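PDB 3DQQ: 3-oxo-tetronate kinase from Salmonella typhimurium, which probably catalyses the ATP-dependent phosphorylation of 3-oxo-tetronate to 3-oxo-tetronate 4-phosphate. Local coordinates for residues P381-G386 / E409-R414; Q266-Y271 / A310-A315; I354-V359 / P396-L401. One frame throughout, in Å; residues are numbered along the deposited sequence.

Contact 1 (P381-G386 / E409-R414); sequences PCISPG and ESFFIR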
loop_
_atom_site.group_PDB
_atom_site.type_symbol
_atom_site.label_atom_id
_atom_site.label_comp_id
_atom_site.label_asym_id
_atom_site.label_seq_id
_atom_site.Cartn_x
_atom_site.Cartn_y
_atom_site.Cartn_z
ATOM N N PRO A 381 -28.722 -10.247 -6.612
ATOM C CA PRO A 381 -28.669 -8.885 -7.074
ATOM C C PRO A 381 -27.442 -8.130 -6.605
ATOM O O PRO A 381 -26.840 -8.503 -5.596
ATOM C CB PRO A 381 -29.900 -8.261 -6.456
ATOM C CG PRO A 381 -30.234 -9.109 -5.307
ATOM C CD PRO A 381 -29.713 -10.445 -5.546
ATOM N N CYS A 382 -27.098 -7.077 -7.347
ATOM C CA CYS A 382 -26.016 -6.188 -6.995
ATOM C C CYS A 382 -26.291 -5.243 -5.902
ATOM O O CYS A 382 -27.348 -4.656 -5.860
ATOM C CB CYS A 382 -25.738 -5.264 -8.131
ATOM S SG CYS A 382 -24.833 -6.113 -9.235
ATOM N N ILE A 383 -25.287 -5.025 -5.078
ATOM C CA ILE A 383 -25.336 -3.981 -4.106
ATOM C C ILE A 383 -24.579 -2.842 -4.756
ATOM O O ILE A 383 -24.987 -1.713 -4.693
ATOM C CB ILE A 383 -24.721 -4.446 -2.767
ATOM C CG1 ILE A 383 -25.440 -5.717 -2.268
ATOM C CG2 ILE A 383 -24.805 -3.340 -1.750
ATOM C CD1 ILE A 383 -24.636 -6.601 -1.369
ATOM N N SER A 384 -23.471 -3.151 -5.400
ATOM C CA SER A 384 -22.664 -2.175 -6.106
ATOM C C SER A 384 -22.086 -2.972 -7.228
ATOM O O SER A 384 -22.140 -4.184 -7.209
ATOM C CB SER A 384 -21.510 -1.659 -5.238
ATOM O OG SER A 384 -21.933 -0.703 -4.267
ATOM N N PRO A 385 -21.520 -2.311 -8.218
ATOM C CA PRO A 385 -20.962 -3.100 -9.306
ATOM C C PRO A 385 -19.904 -4.046 -8.809
ATOM O O PRO A 385 -19.028 -3.639 -8.058
ATOM C CB PRO A 385 -20.342 -2.042 -10.215
ATOM C CG PRO A 385 -21.165 -0.808 -9.931
ATOM C CD PRO A 385 -21.387 -0.866 -8.455
ATOM N N GLY A 386 -20.016 -5.309 -9.226
ATOM C CA GLY A 386 -19.033 -6.353 -8.918
ATOM C C GLY A 386 -19.343 -7.064 -7.614
ATOM O O GLY A 386 -18.697 -8.061 -7.296
ATOM N N GLU A 409 -19.272 4.770 -0.103
ATOM C CA GLU A 409 -19.212 5.050 1.334
ATOM C C GLU A 409 -20.226 4.287 2.179
ATOM O O GLU A 409 -19.902 3.764 3.260
ATOM C CB GLU A 409 -19.420 6.550 1.541
ATOM C CG GLU A 409 -18.852 7.126 2.836
ATOM C CD GLU A 409 -19.152 8.629 2.994
ATOM O OE1 GLU A 409 -20.231 9.097 2.534
ATOM O OE2 GLU A 409 -18.304 9.345 3.586
ATOM N N SER A 410 -21.454 4.215 1.684
ATOM C CA SER A 410 -22.540 3.650 2.469
ATOM C C SER A 410 -22.808 2.169 2.188
ATOM O O SER A 410 -23.846 1.641 2.581
ATOM C CB SER A 410 -23.801 4.472 2.230
ATOM O OG SER A 410 -24.186 4.357 0.880
ATOM N N PHE A 411 -21.871 1.495 1.539
ATOM C CA PHE A 411 -22.044 0.095 1.172
ATOM C C PHE A 411 -22.670 -0.784 2.250
ATOM O O PHE A 411 -23.652 -1.492 1.989
ATOM C CB PHE A 411 -20.707 -0.495 0.797
ATOM C CG PHE A 411 -20.761 -1.964 0.446
ATOM C CD1 PHE A 411 -21.250 -2.383 -0.771
ATOM C CD2 PHE A 411 -20.266 -2.918 1.315
ATOM C CE1 PHE A 411 -21.276 -3.716 -1.093
ATOM C CE2 PHE A 411 -20.296 -4.232 0.994
ATOM C CZ PHE A 411 -20.817 -4.634 -0.211
ATOM N N PHE A 412 -22.112 -0.733 3.456
ATOM C CA PHE A 412 -22.555 -1.612 4.527
ATOM C C PHE A 412 -23.988 -1.321 4.950
ATOM O O PHE A 412 -24.677 -2.223 5.477
ATOM C CB PHE A 412 -21.664 -1.483 5.768
ATOM C CG PHE A 412 -20.243 -1.890 5.572
ATOM C CD1 PHE A 412 -19.905 -2.988 4.834
ATOM C CD2 PHE A 412 -19.240 -1.199 6.187
ATOM C CE1 PHE A 412 -18.588 -3.361 4.671
ATOM C CE2 PHE A 412 -17.895 -1.587 6.029
ATOM C CZ PHE A 412 -17.586 -2.665 5.275
ATOM N N ILE A 413 -24.431 -0.072 4.774
ATOM C CA ILE A 413 -25.846 0.227 4.989
ATOM C C ILE A 413 -26.681 -0.273 3.807
ATOM O O ILE A 413 -27.679 -0.956 4.008
ATOM C CB ILE A 413 -26.135 1.719 5.211
ATOM C CG1 ILE A 413 -25.556 2.181 6.528
ATOM C CG2 ILE A 413 -27.602 1.954 5.312
ATOM C CD1 ILE A 413 -26.057 3.519 6.952
ATOM N N ARG A 414 -26.268 0.039 2.581
ATOM C CA ARG A 414 -27.109 -0.284 1.432
ATOM C C ARG A 414 -27.326 -1.762 1.355
ATOM O O ARG A 414 -28.453 -2.191 1.154
ATOM C CB ARG A 414 -26.539 0.269 0.125
ATOM C CG ARG A 414 -26.467 1.828 0.195
ATOM C CD ARG A 414 -26.273 2.549 -1.155
ATOM N NE ARG A 414 -25.237 1.891 -1.956
ATOM C CZ ARG A 414 -25.468 0.968 -2.892
ATOM N NH1 ARG A 414 -26.705 0.565 -3.194
ATOM N NH2 ARG A 414 -24.430 0.452 -3.539
#
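Two torsions place the helix side chains against I383 and S384: F411 holds CG anti to its backbone N (chi1 178°), which brings the ring end nearer the segment 381-386, and R414 bends at CG-CD (chi3 -45°), turning its guanidinium onto the I383 carbonyl. NH2 of R414 donates to O of I383 at 2.5 Å with an N-H...O angle of 151°. The nitrogen sits above the carbonyl plane instead of on a lone pair, and the oxygen in turn is tilted a little from the guanidinium plane. NH1 of R414 adds a weak second bond to the same I383 O, at 3.2 Å. Near the guanidinium plane, at its edge, lies the hydroxyl of S384, with OG 2.8 Å from R414 NH2, while CG2 of I383 sits over one face. The gripped carbonyl belongs to a classic beta bulge, in which I383 and S384 together face the first residue of strand 387-392; the chain turns a corner here as it passes from strand 376-382 into that antiparallel neighbour. R414 is thus a bridge from the first turn of helix 411-417 to this hairpin connection, and its NE and NH1 are engaged in salt bridges with D408 and E418, which limits how the guanidinium can rotate. Next to the polar group, the I383 and F411 side chains cross at about a right angle. CG2 of I383 comes obliquely to the ring, 3.6 Å from F411 CE1, and OG of S384 approaches the ring edge near its plane, 3.9 Å from F411 CD1.

Contact 2 (Q266-Y271 / A310-A315); sequences QQVAFY and APMISA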
loop_
_atom_site.group_PDB
_atom_site.type_symbol
_atom_site.label_atom_id
_atom_site.label_comp_id
_atom_site.label_asym_id
_atom_site.label_seq_id
_atom_site.Cartn_x
_atom_site.Cartn_y
_atom_site.Cartn_z
ATOM N N GLN A 266 -13.222 4.310 4.526
ATOM C CA GLN A 266 -14.350 5.226 4.495
ATOM C C GLN A 266 -15.631 4.548 4.919
ATOM O O GLN A 266 -16.418 5.111 5.681
ATOM C CB GLN A 266 -14.547 5.798 3.109
ATOM C CG GLN A 266 -13.577 6.896 2.756
ATOM C CD GLN A 266 -13.761 7.350 1.316
ATOM O OE1 GLN A 266 -12.880 7.140 0.460
ATOM N NE2 GLN A 266 -14.929 7.931 1.025
ATOM N N GLN A 267 -15.840 3.338 4.408
ATOM C CA GLN A 267 -17.019 2.532 4.742
ATOM C C GLN A 267 -17.102 2.220 6.234
ATOM O O GLN A 267 -18.177 2.274 6.805
ATOM C CB GLN A 267 -17.045 1.252 3.902
ATOM C CG GLN A 267 -17.326 1.527 2.421
ATOM C CD GLN A 267 -16.792 0.450 1.449
ATOM O OE1 GLN A 267 -15.886 -0.316 1.773
ATOM N NE2 GLN A 267 -17.352 0.415 0.247
ATOM N N VAL A 268 -15.969 1.934 6.871
ATOM C CA VAL A 268 -15.963 1.603 8.299
ATOM C C VAL A 268 -16.216 2.861 9.107
ATOM O O VAL A 268 -17.030 2.858 10.039
ATOM C CB VAL A 268 -14.641 0.925 8.735
ATOM C CG1 VAL A 268 -14.520 0.857 10.239
ATOM C CG2 VAL A 268 -14.559 -0.462 8.142
ATOM N N ALA A 269 -15.532 3.943 8.739
ATOM C CA ALA A 269 -15.700 5.242 9.426
ATOM C C ALA A 269 -17.175 5.684 9.375
ATOM O O ALA A 269 -17.728 6.135 10.375
ATOM C CB ALA A 269 -14.804 6.268 8.824
ATOM N N PHE A 270 -17.827 5.480 8.233
ATOM C CA PHE A 270 -19.229 5.865 8.043
ATOM C C PHE A 270 -20.162 4.974 8.842
ATOM O O PHE A 270 -20.857 5.444 9.739
ATOM C CB PHE A 270 -19.580 5.804 6.550
ATOM C CG PHE A 270 -21.025 6.114 6.243
ATOM C CD1 PHE A 270 -21.464 7.432 6.163
ATOM C CD2 PHE A 270 -21.936 5.081 5.991
ATOM C CE1 PHE A 270 -22.792 7.724 5.866
ATOM C CE2 PHE A 270 -23.281 5.354 5.687
ATOM C CZ PHE A 270 -23.712 6.681 5.630
ATOM N N TYR A 271 -20.133 3.680 8.531
ATOM C CA TYR A 271 -20.994 2.704 9.182
ATOM C C TYR A 271 -20.949 2.715 10.707
ATOM O O TYR A 271 -21.969 2.431 11.351
ATOM C CB TYR A 271 -20.651 1.302 8.712
ATOM C CG TYR A 271 -21.674 0.261 9.093
ATOM C CD1 TYR A 271 -21.366 -0.747 9.994
ATOM C CD2 TYR A 271 -22.952 0.287 8.544
ATOM C CE1 TYR A 271 -22.301 -1.712 10.341
ATOM C CE2 TYR A 271 -23.896 -0.666 8.881
ATOM C CZ TYR A 271 -23.571 -1.669 9.785
ATOM O OH TYR A 271 -24.514 -2.613 10.121
ATOM N N ALA A 310 -26.737 -4.239 11.381
ATOM C CA ALA A 310 -25.800 -5.296 11.789
ATOM C C ALA A 310 -24.561 -4.739 12.514
ATOM O O ALA A 310 -23.931 -3.781 12.050
ATOM C CB ALA A 310 -25.351 -6.125 10.565
ATOM N N PRO A 311 -24.180 -5.368 13.631
ATOM C CA PRO A 311 -22.931 -5.072 14.294
ATOM C C PRO A 311 -21.744 -5.284 13.388
ATOM O O PRO A 311 -21.780 -6.144 12.527
ATOM C CB PRO A 311 -22.886 -6.108 15.403
ATOM C CG PRO A 311 -24.283 -6.471 15.643
ATOM C CD PRO A 311 -24.915 -6.434 14.316
ATOM N N MET A 312 -20.698 -4.496 13.587
ATOM C CA MET A 312 -19.473 -4.596 12.792
ATOM C C MET A 312 -18.294 -5.051 13.651
ATOM O O MET A 312 -18.119 -4.623 14.789
ATOM C CB MET A 312 -19.142 -3.264 12.166
ATOM C CG MET A 312 -17.885 -3.294 11.345
ATOM S SD MET A 312 -17.637 -1.737 10.490
ATOM C CE MET A 312 -18.162 -2.244 8.918
ATOM N N ILE A 313 -17.500 -5.953 13.109
ATOM C CA ILE A 313 -16.196 -6.240 13.679
ATOM C C ILE A 313 -15.159 -5.882 12.621
ATOM O O ILE A 313 -15.070 -6.519 11.560
ATOM C CB ILE A 313 -16.111 -7.672 14.125
ATOM C CG1 ILE A 313 -17.015 -7.808 15.325
ATOM C CG2 ILE A 313 -14.661 -8.097 14.464
ATOM C CD1 ILE A 313 -17.163 -9.185 15.680
ATOM N N SER A 314 -14.409 -4.833 12.923
ATOM C CA SER A 314 -13.501 -4.237 11.995
ATOM C C SER A 314 -12.084 -4.429 12.450
ATOM O O SER A 314 -11.793 -4.268 13.616
ATOM C CB SER A 314 -13.780 -2.748 11.903
ATOM O OG SER A 314 -12.725 -2.091 11.221
ATOM N N ALA A 315 -11.211 -4.747 11.503
ATOM C CA ALA A 315 -9.800 -4.904 11.738
ATOM C C ALA A 315 -9.054 -3.782 11.016
ATOM O O ALA A 315 -7.837 -3.805 10.894
ATOM C CB ALA A 315 -9.353 -6.238 11.240
#
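The Y271 ring meets A310 and M312 along its edge: O of A310 and CB of M312 both lie in the ring plane, while CE of M312 reaches CD1 of Y271 obliquely at 3.7 Å. The M312 sulfur is also at the rim, 5.2 Å from the centroid of the Y271 ring and 75° off its normal, so this is a Met-aromatic contact of the edge type. These groups join helix 262-271 to strand 312-314 of an alpha/beta fold, where the strand runs parallel between strands 253-257 and 277-279. Helix and strand axes pass 10.5 Å apart with their directions at 139°, and V268 and Y271, one turn apart on the helix, point toward the strand, where M312 and S314 point back at them. In M312, CG anti to its backbone N and an extended chi2 carry SD out to V268, 4.1 Å from CG1, while a bend at chi3 (-102°) swings CE alongside CD1 of Y271, with CG2 of V268 also near. Outside the two segments, V255 of the adjacent strand touches both Y271 and M312, and F412 of helix 411-417 packs on M312. Y271 OH points at O of A310, but the modelled separation is so short that the hydrogen bond is best taken as doubtful at this resolution. At the other end of the contact the S314 hydroxyl accepts from the backbone N of T316, and its OG leans on the valine, 3.6 Å from V268 CG1 and 3.9 Å from V268 CG2.

Contact 3 (I354-V359 / P396-L401); sequences ITRFIV and PVSLAL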
loop_
_atom_site.group_PDB
_atom_site.type_symbol
_atom_site.label_atom_id
_atom_site.label_comp_id
_atom_site.label_asym_id
_atom_site.label_seq_id
_atom_site.Cartn_x
_atom_site.Cartn_y
_atom_site.Cartn_z
ATOM N N ILE A 354 -26.323 -16.236 13.069
ATOM C CA ILE A 354 -26.127 -15.205 12.042
ATOM C C ILE A 354 -26.339 -15.885 10.700
ATOM O O ILE A 354 -25.986 -17.045 10.523
ATOM C CB ILE A 354 -24.752 -14.512 12.065
ATOM C CG1 ILE A 354 -24.565 -13.807 13.403
ATOM C CG2 ILE A 354 -24.644 -13.495 10.926
ATOM C CD1 ILE A 354 -25.712 -12.936 13.795
ATOM N N THR A 355 -26.964 -15.152 9.792
ATOM C CA THR A 355 -27.442 -15.694 8.541
ATOM C C THR A 355 -26.912 -14.905 7.320
ATOM O O THR A 355 -26.767 -15.471 6.262
ATOM C CB THR A 355 -29.000 -15.747 8.575
ATOM O OG1 THR A 355 -29.452 -16.737 7.674
ATOM C CG2 THR A 355 -29.608 -14.460 8.140
ATOM N N ARG A 356 -26.613 -13.619 7.500
ATOM C CA ARG A 356 -26.093 -12.748 6.472
ATOM C C ARG A 356 -24.738 -12.173 6.857
ATOM O O ARG A 356 -24.618 -11.533 7.874
ATOM C CB ARG A 356 -27.052 -11.594 6.286
ATOM C CG ARG A 356 -28.300 -11.987 5.537
ATOM C CD ARG A 356 -29.165 -10.779 5.213
ATOM N NE ARG A 356 -29.803 -10.355 6.443
ATOM C CZ ARG A 356 -30.186 -9.118 6.732
ATOM N NH1 ARG A 356 -30.041 -8.110 5.879
ATOM N NH2 ARG A 356 -30.756 -8.902 7.894
ATOM N N PHE A 357 -23.733 -12.361 6.012
ATOM C CA PHE A 357 -22.385 -11.927 6.303
ATOM C C PHE A 357 -21.922 -10.919 5.262
ATOM O O PHE A 357 -21.753 -11.255 4.092
ATOM C CB PHE A 357 -21.462 -13.113 6.246
ATOM C CG PHE A 357 -21.621 -14.065 7.372
ATOM C CD1 PHE A 357 -20.667 -14.148 8.367
ATOM C CD2 PHE A 357 -22.720 -14.898 7.450
ATOM C CE1 PHE A 357 -20.817 -15.055 9.431
ATOM C CE2 PHE A 357 -22.868 -15.799 8.511
ATOM C CZ PHE A 357 -21.913 -15.875 9.492
ATOM N N ILE A 358 -21.710 -9.683 5.688
ATOM C CA ILE A 358 -21.225 -8.644 4.821
ATOM C C ILE A 358 -19.721 -8.555 5.094
ATOM O O ILE A 358 -19.316 -8.213 6.181
ATOM C CB ILE A 358 -21.969 -7.318 5.115
ATOM C CG1 ILE A 358 -23.481 -7.533 4.960
ATOM C CG2 ILE A 358 -21.467 -6.174 4.211
ATOM C CD1 ILE A 358 -24.362 -6.408 5.525
ATOM N N VAL A 359 -18.895 -8.904 4.121
ATOM C CA VAL A 359 -17.472 -9.046 4.385
ATOM C C VAL A 359 -16.679 -8.109 3.468
ATOM O O VAL A 359 -16.928 -8.055 2.258
ATOM C CB VAL A 359 -17.027 -10.502 4.175
ATOM C CG1 VAL A 359 -15.550 -10.672 4.492
ATOM C CG2 VAL A 359 -17.897 -11.435 5.010
ATOM N N PRO A 396 -27.511 -22.548 4.918
ATOM C CA PRO A 396 -28.484 -21.455 4.794
ATOM C C PRO A 396 -27.840 -20.126 5.212
ATOM O O PRO A 396 -28.117 -19.602 6.290
ATOM C CB PRO A 396 -29.572 -21.872 5.767
ATOM C CG PRO A 396 -28.796 -22.609 6.868
ATOM C CD PRO A 396 -27.611 -23.254 6.208
ATOM N N VAL A 397 -26.979 -19.600 4.345
ATOM C CA VAL A 397 -26.155 -18.465 4.640
ATOM C C VAL A 397 -26.115 -17.582 3.412
ATOM O O VAL A 397 -26.102 -18.080 2.317
ATOM C CB VAL A 397 -24.760 -18.986 4.991
ATOM C CG1 VAL A 397 -23.696 -17.899 4.868
ATOM C CG2 VAL A 397 -24.779 -19.599 6.391
ATOM N N SER A 398 -26.098 -16.270 3.608
ATOM C CA SER A 398 -26.045 -15.305 2.528
ATOM C C SER A 398 -24.818 -14.456 2.745
ATOM O O SER A 398 -24.524 -14.081 3.882
ATOM C CB SER A 398 -27.261 -14.391 2.549
ATOM O OG SER A 398 -28.463 -15.093 2.307
ATOM N N LEU A 399 -24.115 -14.135 1.661
ATOM C CA LEU A 399 -22.828 -13.459 1.739
ATOM C C LEU A 399 -22.847 -12.253 0.816
ATOM O O LEU A 399 -23.434 -12.317 -0.260
ATOM C CB LEU A 399 -21.751 -14.419 1.255
ATOM C CG LEU A 399 -21.077 -15.435 2.183
ATOM C CD1 LEU A 399 -22.010 -16.033 3.142
ATOM C CD2 LEU A 399 -20.458 -16.530 1.361
ATOM N N ALA A 400 -22.239 -11.153 1.222
ATOM C CA ALA A 400 -21.947 -10.075 0.292
ATOM C C ALA A 400 -20.471 -9.788 0.445
ATOM O O ALA A 400 -20.069 -9.202 1.430
ATOM C CB ALA A 400 -22.760 -8.876 0.605
ATOM N N LEU A 401 -19.669 -10.264 -0.496
ATOM C CA LEU A 401 -18.217 -10.228 -0.410
ATOM C C LEU A 401 -17.640 -9.117 -1.258
ATOM O O LEU A 401 -17.755 -9.132 -2.439
ATOM C CB LEU A 401 -17.615 -11.557 -0.862
ATOM C CG LEU A 401 -18.289 -12.800 -0.274
ATOM C CD1 LEU A 401 -17.597 -14.033 -0.799
ATOM C CD2 LEU A 401 -18.307 -12.782 1.239
#
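Strands 356-359 and 398-401 run side by side in the same direction, their axes 4.7 Å apart and 9° from parallel, with R356 opposite S398 and V359 opposite L401, and their parallel ladder is built of interleaved hydrogen bonds from S398 N to T355 O, F357 N to S398 O, A400 N to F357 O and V359 N to A400 O. On one face stand R356, I358, S398 and A400; CG of R356 lies 4.0 Å from CB of S398, while I358 is covered by helix 411-417. F357, V359, L399 and L401 occupy the other face, where helix 362-371 packs on V359, L399 and L401. The pair therefore lies within the layered alpha/beta fold of the nucleotide-binding domain, with strand 253-257 bonded along the far edge of 356-360. V359 and L401 lie alongside each other, pointing the same way, and CD2 of L401 meets V359 CB at 3.9 Å. CD2 of F357 is reached obliquely by CG1 of V397, and CG2 of I354 covers one face of the ring toward its rim. Both polar ends turn outside the pair: R356 NH2 donates to the carbonyl of G251, and S398 OG bonds to N391 OD1 and L249 N.

Helix 411-417 of contact 1 packs against both other contacts, and the three centres lie 13 to 15 Å apart. F412 touches contact 2 through CB, 3.5 Å from Y271 CD2, and contact 3 through CD1, 3.6 Å from I358 CG2. On the hairpin side, I383 CD1 of contact 1 meets A400 CB of contact 3 at 3.5 Å; contacts 2 and 3 come no nearer than about 5 Å. The ATP site, inferred by similarity, lies nearest contact 3: between side chains, V359 is about 4 Å from T364, whereas V268 of contact 2 is about 8 Å from S259; the F411 side chain of contact 1 is about 9 Å from G361.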